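Local coordinates for protein tryptophan synthase alpha chain (Aquifex aeolicus, PDB 2EKC) that probably cleaves indoleglycerol phosphate to indole and glyceraldehyde 3-phosphate, as the alpha subunit of the enzyme that completes tryptophan biosynthesis, at residues K17-Y22 with K254-G259; T174-V179 with E192-K197. One frame throughout, in Å; residues are numbered along the deposited sequence.

Contact 1: residues K17-Y22 with K254-G259; sequences KALVSY and KELKEG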
loop_
_atom_site.group_PDB
_atom_site.type_symbol
_atom_site.label_atom_id
_atom_site.label_comp_id
_atom_site.label_asym_id
_atom_site.label_seq_id
_atom_site.Cartn_x
_atom_site.Cartn_y
_atom_site.Cartn_z
ATOM N N LYS A 17 11.205 -9.561 5.843
ATOM C CA LYS A 17 10.558 -9.065 4.638
ATOM C C LYS A 17 9.463 -8.165 5.200
ATOM O O LYS A 17 8.998 -8.377 6.326
ATOM C CB LYS A 17 9.933 -10.203 3.829
ATOM C CG LYS A 17 10.901 -11.319 3.468
ATOM C CD LYS A 17 12.151 -10.793 2.790
ATOM C CE LYS A 17 13.093 -11.937 2.446
ATOM N NZ LYS A 17 14.395 -11.445 1.932
ATOM N N ALA A 18 9.050 -7.170 4.430
ATOM C CA ALA A 18 8.031 -6.241 4.897
ATOM C C ALA A 18 6.607 -6.755 4.762
ATOM O O ALA A 18 6.277 -7.463 3.814
ATOM C CB ALA A 18 8.158 -4.918 4.146
ATOM N N LEU A 19 5.772 -6.408 5.736
ATOM C CA LEU A 19 4.360 -6.756 5.681
ATOM C C LEU A 19 3.671 -5.421 5.431
ATOM O O LEU A 19 3.793 -4.492 6.236
ATOM C CB LEU A 19 3.849 -7.339 6.999
ATOM C CG LEU A 19 2.311 -7.418 7.046
ATOM C CD1 LEU A 19 1.794 -8.231 5.862
ATOM C CD2 LEU A 19 1.851 -8.034 8.354
ATOM N N VAL A 20 2.985 -5.317 4.300
ATOM C CA VAL A 20 2.267 -4.099 3.943
ATOM C C VAL A 20 0.788 -4.387 4.173
ATOM O O VAL A 20 0.223 -5.258 3.517
ATOM C CB VAL A 20 2.499 -3.747 2.458
ATOM C CG1 VAL A 20 1.756 -2.482 2.096
ATOM C CG2 VAL A 20 3.984 -3.583 2.193
ATOM N N SER A 21 0.169 -3.673 5.112
ATOM C CA SER A 21 -1.241 -3.885 5.425
ATOM C C SER A 21 -2.115 -2.789 4.837
ATOM O O SER A 21 -1.818 -1.597 4.961
ATOM C CB SER A 21 -1.446 -3.956 6.940
ATOM O OG SER A 21 -0.673 -5.005 7.492
ATOM N N TYR A 22 -3.206 -3.211 4.213
ATOM C CA TYR A 22 -4.132 -2.301 3.564
ATOM C C TYR A 22 -5.514 -2.351 4.211
ATOM O O TYR A 22 -6.138 -3.413 4.289
ATOM C CB TYR A 22 -4.181 -2.676 2.072
ATOM C CG TYR A 22 -5.174 -1.946 1.191
ATOM C CD1 TYR A 22 -5.514 -0.613 1.417
ATOM C CD2 TYR A 22 -5.742 -2.592 0.089
ATOM C CE1 TYR A 22 -6.403 0.059 0.567
ATOM C CE2 TYR A 22 -6.624 -1.932 -0.767
ATOM C CZ TYR A 22 -6.951 -0.610 -0.521
ATOM O OH TYR A 22 -7.837 0.030 -1.362
ATOM N N LYS A 254 -0.063 -10.822 13.033
ATOM C CA LYS A 254 1.049 -11.401 13.774
ATOM C C LYS A 254 1.530 -12.671 13.082
ATOM O O LYS A 254 2.729 -12.905 12.955
ATOM C CB LYS A 254 0.618 -11.716 15.208
ATOM C CG LYS A 254 1.731 -12.259 16.086
ATOM C CD LYS A 254 1.319 -12.279 17.556
ATOM C CE LYS A 254 0.154 -13.224 17.798
ATOM N NZ LYS A 254 -0.285 -13.226 19.223
ATOM N N GLU A 255 0.583 -13.487 12.628
ATOM C CA GLU A 255 0.905 -14.732 11.945
ATOM C C GLU A 255 1.563 -14.499 10.583
ATOM O O GLU A 255 2.530 -15.176 10.229
ATOM C CB GLU A 255 -0.360 -15.577 11.788
ATOM C CG GLU A 255 -0.172 -16.818 10.942
ATOM C CD GLU A 255 -1.216 -17.872 11.230
ATOM O OE1 GLU A 255 -2.415 -17.521 11.295
ATOM O OE2 GLU A 255 -0.835 -19.053 11.386
ATOM N N LEU A 256 1.035 -13.550 9.816
ATOM C CA LEU A 256 1.598 -13.237 8.506
ATOM C C LEU A 256 3.047 -12.790 8.666
ATOM O O LEU A 256 3.929 -13.218 7.922
ATOM C CB LEU A 256 0.792 -12.124 7.835
ATOM C CG LEU A 256 -0.651 -12.457 7.450
ATOM C CD1 LEU A 256 -1.342 -11.215 6.892
ATOM C CD2 LEU A 256 -0.650 -13.580 6.420
ATOM N N LYS A 257 3.281 -11.928 9.650
ATOM C CA LYS A 257 4.615 -11.414 9.923
ATOM C C LYS A 257 5.560 -12.550 10.326
ATOM O O LYS A 257 6.773 -12.450 10.146
ATOM C CB LYS A 257 4.543 -10.356 11.029
ATOM C CG LYS A 257 5.837 -9.601 11.254
ATOM C CD LYS A 257 6.314 -8.919 9.978
ATOM C CE LYS A 257 7.746 -8.451 10.136
ATOM N NZ LYS A 257 8.330 -7.911 8.885
ATOM N N GLU A 258 5.003 -13.627 10.873
ATOM C CA GLU A 258 5.809 -14.780 11.267
ATOM C C GLU A 258 6.426 -15.428 10.034
ATOM O O GLU A 258 7.565 -15.889 10.068
ATOM C CB GLU A 258 4.954 -15.808 12.016
ATOM C CG GLU A 258 5.002 -15.655 13.529
ATOM C CD GLU A 258 4.100 -16.642 14.252
ATOM O OE1 GLU A 258 4.082 -17.833 13.867
ATOM O OE2 GLU A 258 3.419 -16.227 15.213
ATOM N N GLY A 259 5.670 -15.462 8.943
ATOM C CA GLY A 259 6.179 -16.049 7.719
ATOM C C GLY A 259 7.118 -15.127 6.960
ATOM O O GLY A 259 7.559 -15.457 5.858
#
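Leu19 and Lys257 meet where the final long helix of a TIM barrel, 246-258, lies against the outside of its first strand, 18-24. The pair is a worked example of how such a barrel splits its strand residues between two environments: Leu19 points its side chain out to the helix, whereas Val20 and Tyr22 touch Glu49, a predicted catalytic residue. The axes of the short segments pass 9.0 Å apart, their N-to-C directions 148° apart, so roughly antiparallel.

The apolar part is modest. The methyl CD2 of Leu19 comes to 4.3 Å from Leu256 CB. On the same leucine, CB lies 4.2 Å from Lys257 CD, so the aliphatic length of the lysine extends the greasy surface begun by Leu256. Val233 of the neighbouring strand also packs on both leucines.

The polar part belongs to the end of the lysine. Its CB does not face the strand, but a bend at chi2 (57°) turns the chain inward and brings the ammonium group down to the backbone at the start of the strand. There NZ forms salt bridges with Asp46 and Glu16, two carboxylates that would be expected to offset its charge in this buried setting. Asp46 in turn accepts a hydrogen bond from Leu19 N, tying the lysine's main counterion to the same strand. A methionine in place of Lys257 would probably preserve some of the packing on Leu19 but leave Asp46 and Glu16 without their shared cation and the carbonyl of Lys17 without this donor. That carbonyl takes the single hydrogen bond across the two segments: Lys257 NZ stands 2.7 Å from Lys17 O, tilted 18° from the carbonyl plane.

Contact 2: residues T174-V179 with E192-K197; sequences TYFVSV and ERIKKK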
loop_
_atom_site.group_PDB
_atom_site.type_symbol
_atom_site.label_atom_id
_atom_site.label_comp_id
_atom_site.label_asym_id
_atom_site.label_seq_id
_atom_site.Cartn_x
_atom_site.Cartn_y
_atom_site.Cartn_z
ATOM N N THR A 174 8.719 -0.518 -5.458
ATOM C CA THR A 174 7.791 -0.849 -6.529
ATOM C C THR A 174 6.774 -1.869 -6.031
ATOM O O THR A 174 7.015 -2.578 -5.054
ATOM C CB THR A 174 8.517 -1.461 -7.749
ATOM O OG1 THR A 174 9.137 -2.695 -7.368
ATOM C CG2 THR A 174 9.578 -0.507 -8.276
ATOM N N TYR A 175 5.641 -1.936 -6.718
ATOM C CA TYR A 175 4.584 -2.870 -6.368
ATOM C C TYR A 175 4.148 -3.668 -7.593
ATOM O O TYR A 175 3.777 -3.090 -8.613
ATOM C CB TYR A 175 3.366 -2.124 -5.804
ATOM C CG TYR A 175 2.172 -3.033 -5.598
ATOM C CD1 TYR A 175 2.207 -4.057 -4.651
ATOM C CD2 TYR A 175 1.036 -2.921 -6.402
ATOM C CE1 TYR A 175 1.144 -4.955 -4.510
ATOM C CE2 TYR A 175 -0.036 -3.816 -6.271
ATOM C CZ TYR A 175 0.029 -4.833 -5.323
ATOM O OH TYR A 175 -1.008 -5.736 -5.204
ATOM N N PHE A 176 4.200 -4.993 -7.489
ATOM C CA PHE A 176 3.771 -5.863 -8.576
ATOM C C PHE A 176 2.567 -6.679 -8.121
ATOM O O PHE A 176 2.489 -7.080 -6.963
ATOM C CB PHE A 176 4.877 -6.847 -8.977
ATOM C CG PHE A 176 5.879 -6.291 -9.940
ATOM C CD1 PHE A 176 6.700 -5.230 -9.579
ATOM C CD2 PHE A 176 6.022 -6.851 -11.206
ATOM C CE1 PHE A 176 7.660 -4.735 -10.472
ATOM C CE2 PHE A 176 6.975 -6.364 -12.102
ATOM C CZ PHE A 176 7.794 -5.308 -11.736
ATOM N N VAL A 177 1.633 -6.919 -9.035
ATOM C CA VAL A 177 0.463 -7.739 -8.731
ATOM C C VAL A 177 0.904 -9.177 -9.025
ATOM O O VAL A 177 1.699 -9.405 -9.936
ATOM C CB VAL A 177 -0.734 -7.358 -9.618
ATOM C CG1 VAL A 177 -1.135 -5.922 -9.334
ATOM C CG2 VAL A 177 -0.378 -7.528 -11.090
ATOM N N SER A 178 0.393 -10.140 -8.265
ATOM C CA SER A 178 0.803 -11.533 -8.434
ATOM C C SER A 178 0.133 -12.333 -9.546
ATOM O O SER A 178 0.630 -13.394 -9.925
ATOM C CB SER A 178 0.625 -12.292 -7.116
ATOM O OG SER A 178 -0.744 -12.536 -6.854
ATOM N N VAL A 179 -0.985 -11.839 -10.067
ATOM C CA VAL A 179 -1.699 -12.558 -11.118
ATOM C C VAL A 179 -1.804 -11.741 -12.403
ATOM O O VAL A 179 -1.706 -10.514 -12.381
ATOM C CB VAL A 179 -3.125 -12.954 -10.645
ATOM C CG1 VAL A 179 -3.997 -11.718 -10.536
ATOM C CG2 VAL A 179 -3.737 -13.969 -11.600
ATOM N N GLU A 192 4.651 -19.041 -9.855
ATOM C CA GLU A 192 5.791 -19.209 -10.752
ATOM C C GLU A 192 5.964 -18.044 -11.722
ATOM O O GLU A 192 7.085 -17.618 -12.003
ATOM C CB GLU A 192 5.638 -20.511 -11.541
ATOM C CG GLU A 192 6.835 -20.874 -12.409
ATOM C CD GLU A 192 8.113 -21.037 -11.607
ATOM O OE1 GLU A 192 8.058 -21.628 -10.509
ATOM O OE2 GLU A 192 9.175 -20.582 -12.079
ATOM N N ARG A 193 4.854 -17.526 -12.230
ATOM C CA ARG A 193 4.902 -16.433 -13.193
ATOM C C ARG A 193 5.410 -15.101 -12.639
ATOM O O ARG A 193 6.257 -14.450 -13.253
ATOM C CB ARG A 193 3.526 -16.234 -13.816
ATOM C CG ARG A 193 3.518 -15.275 -14.988
ATOM C CD ARG A 193 2.305 -15.522 -15.849
ATOM N NE ARG A 193 2.350 -14.742 -17.077
ATOM C CZ ARG A 193 1.612 -15.007 -18.149
ATOM N NH1 ARG A 193 0.773 -16.035 -18.143
ATOM N NH2 ARG A 193 1.712 -14.237 -19.221
ATOM N N ILE A 194 4.889 -14.688 -11.490
ATOM C CA ILE A 194 5.324 -13.425 -10.902
ATOM C C ILE A 194 6.735 -13.576 -10.340
ATOM O O ILE A 194 7.523 -12.626 -10.338
ATOM C CB ILE A 194 4.356 -12.955 -9.785
ATOM C CG1 ILE A 194 4.849 -11.631 -9.188
ATOM C CG2 ILE A 194 4.245 -14.018 -8.702
ATOM C CD1 ILE A 194 4.985 -10.493 -10.199
ATOM N N LYS A 195 7.054 -14.780 -9.874
ATOM C CA LYS A 195 8.374 -15.058 -9.325
ATOM C C LYS A 195 9.434 -14.864 -10.409
ATOM O O LYS A 195 10.458 -14.212 -10.185
ATOM C CB LYS A 195 8.429 -16.489 -8.786
ATOM C CG LYS A 195 9.766 -16.877 -8.178
ATOM C CD LYS A 195 9.675 -18.223 -7.482
ATOM C CE LYS A 195 11.018 -18.639 -6.915
ATOM N NZ LYS A 195 12.033 -18.822 -7.992
ATOM N N LYS A 196 9.185 -15.428 -11.586
ATOM C CA LYS A 196 10.117 -15.296 -12.697
ATOM C C LYS A 196 10.234 -13.840 -13.139
ATOM O O LYS A 196 11.310 -13.382 -13.516
ATOM C CB LYS A 196 9.666 -16.161 -13.876
ATOM C CG LYS A 196 9.929 -17.655 -13.689
ATOM C CD LYS A 196 11.431 -17.953 -13.677
ATOM C CE LYS A 196 11.701 -19.448 -13.603
ATOM N NZ LYS A 196 13.158 -19.760 -13.592
ATOM N N LYS A 197 9.124 -13.115 -13.093
ATOM C CA LYS A 197 9.135 -11.716 -13.491
ATOM C C LYS A 197 9.992 -10.910 -12.523
ATOM O O LYS A 197 10.737 -10.018 -12.934
ATOM C CB LYS A 197 7.715 -11.152 -13.505
ATOM C CG LYS A 197 7.633 -9.705 -13.967
ATOM C CD LYS A 197 7.386 -9.592 -15.460
ATOM C CE LYS A 197 8.509 -10.181 -16.279
ATOM N NZ LYS A 197 8.171 -10.219 -17.731
#
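Ile194 packs against Phe176 and the backbone that follows it, where helix 192-204 covers the end of strand 174-177, the sixth strand of the TIM barrel. Contact is tight around this isoleucine. Ser178 and Ile194 bring their CA atoms to 5.5 Å, and with CG1 anti to the backbone N (chi1 180°) the branch carrying CD1 reaches back along the strand, placing CD1 3.8 Å from Phe176 CB. Nearer the helix, Ile194 CB lies 3.8 Å from Ser178 O. Hydrocarbon is thus laid over backbone oxygens: Val177 O and Ser178 O are buried here with no polar partner in the model.

The other side is looser. Lys197 crosses the Phe176 side chain at about a right angle and touches the ring with the root of its own chain, Lys197 CG lying 3.9 Å from Phe176 CE2; beyond that the chain bends away to give its NZ to Ser158 O and Glu200. Tyr201, one turn further along the helix, meets the Phe176 ring edge-to-face, while Glu192 and Lys196 lie exposed. The closest approach of all is a methyl on a carbonyl, Ile194 CD1 at 3.5 Å from Val177 O.

Both contacts set a helix on the outside of the same closed, eight-stranded parallel barrel, their centres 18 Å apart and their nearest atoms about 7 Å apart, without touching. Going round the sheet from strand 174-177, strands 209-212 and 230-233 come before strand 18-24. Along the chain, contact 2 falls wholly between the two halves of contact 1. It joins a strand to the helix that follows after a short link, most of it (182-190) not modelled, whereas contact 1 spans 231 residues and brings the first strand and the last helix of the chain together. One thus packs the barrel wall locally; the other lies where the last strand meets the first, and so probably supports the closure of the ring.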